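Local coordinates for heavy metal-binding domain-containing protein (Pediococcus pentosaceus, PDB 3QKB), which is of unknown function but forms a pentamer and belongs to the DUF74 family, with a predicted heavy-metal-binding domain, at residues Gln58-Ala63 with Leu98-Tyr103. Numbering follows the deposited sequence.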
loop_
_atom_site.group_PDB
_atom_site.type_symbol
_atom_site.label_atom_id
_atom_site.label_comp_id
_atom_site.label_asym_id
_atom_site.label_seq_id
_atom_site.Cartn_x
_atom_site.Cartn_y
_atom_site.Cartn_z
ATOM N N GLN A 58 -2.044 -11.260 -16.177
ATOM C CA GLN A 58 -3.452 -11.657 -16.404
ATOM C C GLN A 58 -4.393 -11.127 -15.352
ATOM O O GLN A 58 -5.494 -10.670 -15.662
ATOM C CB GLN A 58 -3.630 -13.180 -16.330
ATOM C CG GLN A 58 -2.809 -14.031 -17.229
ATOM C CD GLN A 58 -2.804 -15.450 -16.749
ATOM O OE1 GLN A 58 -1.746 -16.095 -16.679
ATOM N NE2 GLN A 58 -3.985 -15.950 -16.378
ATOM N N LEU A 59 -3.985 -11.308 -14.097
ATOM C CA LEU A 59 -4.842 -11.079 -12.955
ATOM C C LEU A 59 -5.113 -9.591 -12.773
ATOM O O LEU A 59 -6.230 -9.206 -12.452
ATOM C CB LEU A 59 -4.217 -11.686 -11.687
ATOM C CG LEU A 59 -4.060 -13.208 -11.634
ATOM C CD1 LEU A 59 -3.312 -13.589 -10.393
ATOM C CD2 LEU A 59 -5.401 -13.920 -11.667
ATOM N N PHE A 60 -4.099 -8.759 -12.994
ATOM C CA PHE A 60 -4.302 -7.312 -12.995
ATOM C C PHE A 60 -5.320 -6.897 -14.064
ATOM O O PHE A 60 -6.204 -6.098 -13.773
ATOM C CB PHE A 60 -2.991 -6.549 -13.226
ATOM C CG PHE A 60 -2.028 -6.611 -12.073
ATOM C CD1 PHE A 60 -2.351 -6.041 -10.850
ATOM C CD2 PHE A 60 -0.776 -7.219 -12.219
ATOM C CE1 PHE A 60 -1.459 -6.102 -9.766
ATOM C CE2 PHE A 60 0.121 -7.273 -11.148
ATOM C CZ PHE A 60 -0.223 -6.708 -9.920
ATOM N N ASP A 61 -5.189 -7.439 -15.286
ATOM C CA ASP A 61 -6.153 -7.166 -16.370
ATOM C C ASP A 61 -7.558 -7.568 -15.982
ATOM O O ASP A 61 -8.498 -6.790 -16.172
ATOM C CB ASP A 61 -5.777 -7.897 -17.674
ATOM C CG ASP A 61 -4.909 -7.048 -18.613
ATOM O OD1 ASP A 61 -4.180 -6.139 -18.141
ATOM O OD2 ASP A 61 -4.946 -7.314 -19.845
ATOM N N GLU A 62 -7.689 -8.779 -15.429
ATOM C CA GLU A 62 -8.988 -9.315 -14.994
ATOM C C GLU A 62 -9.586 -8.458 -13.889
ATOM O O GLU A 62 -10.759 -8.136 -13.935
ATOM C CB GLU A 62 -8.856 -10.779 -14.523
ATOM C CG GLU A 62 -10.214 -11.553 -14.327
ATOM C CD GLU A 62 -10.028 -12.935 -13.642
ATOM O OE1 GLU A 62 -9.278 -13.775 -14.208
ATOM O OE2 GLU A 62 -10.619 -13.167 -12.542
ATOM N N ALA A 63 -8.762 -8.063 -12.919
ATOM C CA ALA A 63 -9.202 -7.182 -11.827
ATOM C C ALA A 63 -9.730 -5.851 -12.355
ATOM O O ALA A 63 -10.804 -5.435 -11.967
ATOM C CB ALA A 63 -8.082 -6.958 -10.847
ATOM N N LEU A 98 -1.910 -17.256 -6.924
ATOM C CA LEU A 98 -1.601 -15.853 -7.096
ATOM C C LEU A 98 -2.931 -15.099 -7.028
ATOM O O LEU A 98 -3.865 -15.448 -7.693
ATOM C CB LEU A 98 -0.904 -15.621 -8.441
ATOM C CG LEU A 98 0.393 -16.409 -8.715
ATOM C CD1 LEU A 98 1.058 -15.959 -10.035
ATOM C CD2 LEU A 98 1.381 -16.298 -7.536
ATOM N N VAL A 99 -2.994 -14.079 -6.190
ATOM C CA VAL A 99 -4.215 -13.327 -5.930
ATOM C C VAL A 99 -3.924 -11.828 -6.103
ATOM O O VAL A 99 -2.936 -11.332 -5.557
ATOM C CB VAL A 99 -4.690 -13.575 -4.481
ATOM C CG1 VAL A 99 -5.999 -12.758 -4.150
ATOM C CG2 VAL A 99 -4.842 -15.084 -4.238
ATOM N N VAL A 100 -4.753 -11.148 -6.900
ATOM C CA VAL A 100 -4.783 -9.682 -6.975
ATOM C C VAL A 100 -6.113 -9.171 -6.417
ATOM O O VAL A 100 -7.169 -9.755 -6.704
ATOM C CB VAL A 100 -4.638 -9.188 -8.432
ATOM C CG1 VAL A 100 -4.994 -7.689 -8.536
ATOM C CG2 VAL A 100 -3.242 -9.437 -8.923
ATOM N N HIS A 101 -6.057 -8.106 -5.615
ATOM C CA HIS A 101 -7.237 -7.308 -5.292
ATOM C C HIS A 101 -7.048 -5.952 -5.885
ATOM O O HIS A 101 -6.022 -5.331 -5.645
ATOM C CB HIS A 101 -7.389 -7.145 -3.789
ATOM C CG HIS A 101 -7.156 -8.395 -3.033
ATOM N ND1 HIS A 101 -8.097 -9.396 -2.968
ATOM C CD2 HIS A 101 -6.081 -8.829 -2.339
ATOM C CE1 HIS A 101 -7.605 -10.398 -2.267
ATOM N NE2 HIS A 101 -6.383 -10.081 -1.878
ATOM N N GLY A 102 -8.033 -5.483 -6.642
ATOM C CA GLY A 102 -8.049 -4.101 -7.157
ATOM C C GLY A 102 -9.178 -3.318 -6.512
ATOM O O GLY A 102 -10.264 -3.870 -6.295
ATOM N N TYR A 103 -8.941 -2.045 -6.202
ATOM C CA TYR A 103 -10.025 -1.185 -5.734
ATOM C C TYR A 103 -9.809 0.259 -6.086
ATOM O O TYR A 103 -8.692 0.673 -6.371
ATOM C CB TYR A 103 -10.229 -1.332 -4.230
ATOM C CG TYR A 103 -9.081 -0.845 -3.367
ATOM C CD1 TYR A 103 -7.980 -1.659 -3.111
ATOM C CD2 TYR A 103 -9.117 0.398 -2.769
ATOM C CE1 TYR A 103 -6.911 -1.226 -2.288
ATOM C CE2 TYR A 103 -8.052 0.851 -1.945
ATOM C CZ TYR A 103 -6.951 0.033 -1.722
ATOM O OH TYR A 103 -5.912 0.474 -0.906
#
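Val100, a bump on strand 94-109, fills the hollow formed on helix 56-73 by Leu59, Phe60 and Ala63, laying the helix against one face of the mixed sheet. The helix is the connection of a beta-alpha-beta crossover, and strand 94-109 lies between its two parallel strands, 31-44 and 78-91. The two segments run in roughly the same direction, their axes 32° apart and 8.2 Å at closest approach. Val100 spreads its two methyls within the hollow. Val100 CG2 settles over one face of the Phe60 ring in a CH-pi contact, 4.1 Å from the ring centroid and 18° off the normal. The same Val100 CG2 meets Leu59 CB at 3.7 Å. Val100 CG1 stands anti to the backbone N and reaches Ala63 CB at 3.9 Å. Although the CB of Phe60 points away from the strand, chi1 of -70° brings the ring back so that one face meets the valine; the edge-to-face partner Tyr84 and Thr86, both of strand 78-91, adjoin it. Further along the helix, two small residues let the backbones close in: the CA atoms of Ala63 and Gly102 lie 5.7 Å apart. No hydrogen bond joins the segments, and their touching residues are all buried. On the other face of the strand, His101 bonds to Thr40 and Glu87 of the flanking strands and its ring meets that of Phe56 of a second subunit, so this part of strand 94-109 is sandwiched between its own helix and a neighbour in the pentamer. Toward the start of the strand segment, the side chain of Leu59 crosses that of Leu98 at about a right angle, Leu59 CD1 touching Leu98 CB at 3.7 Å.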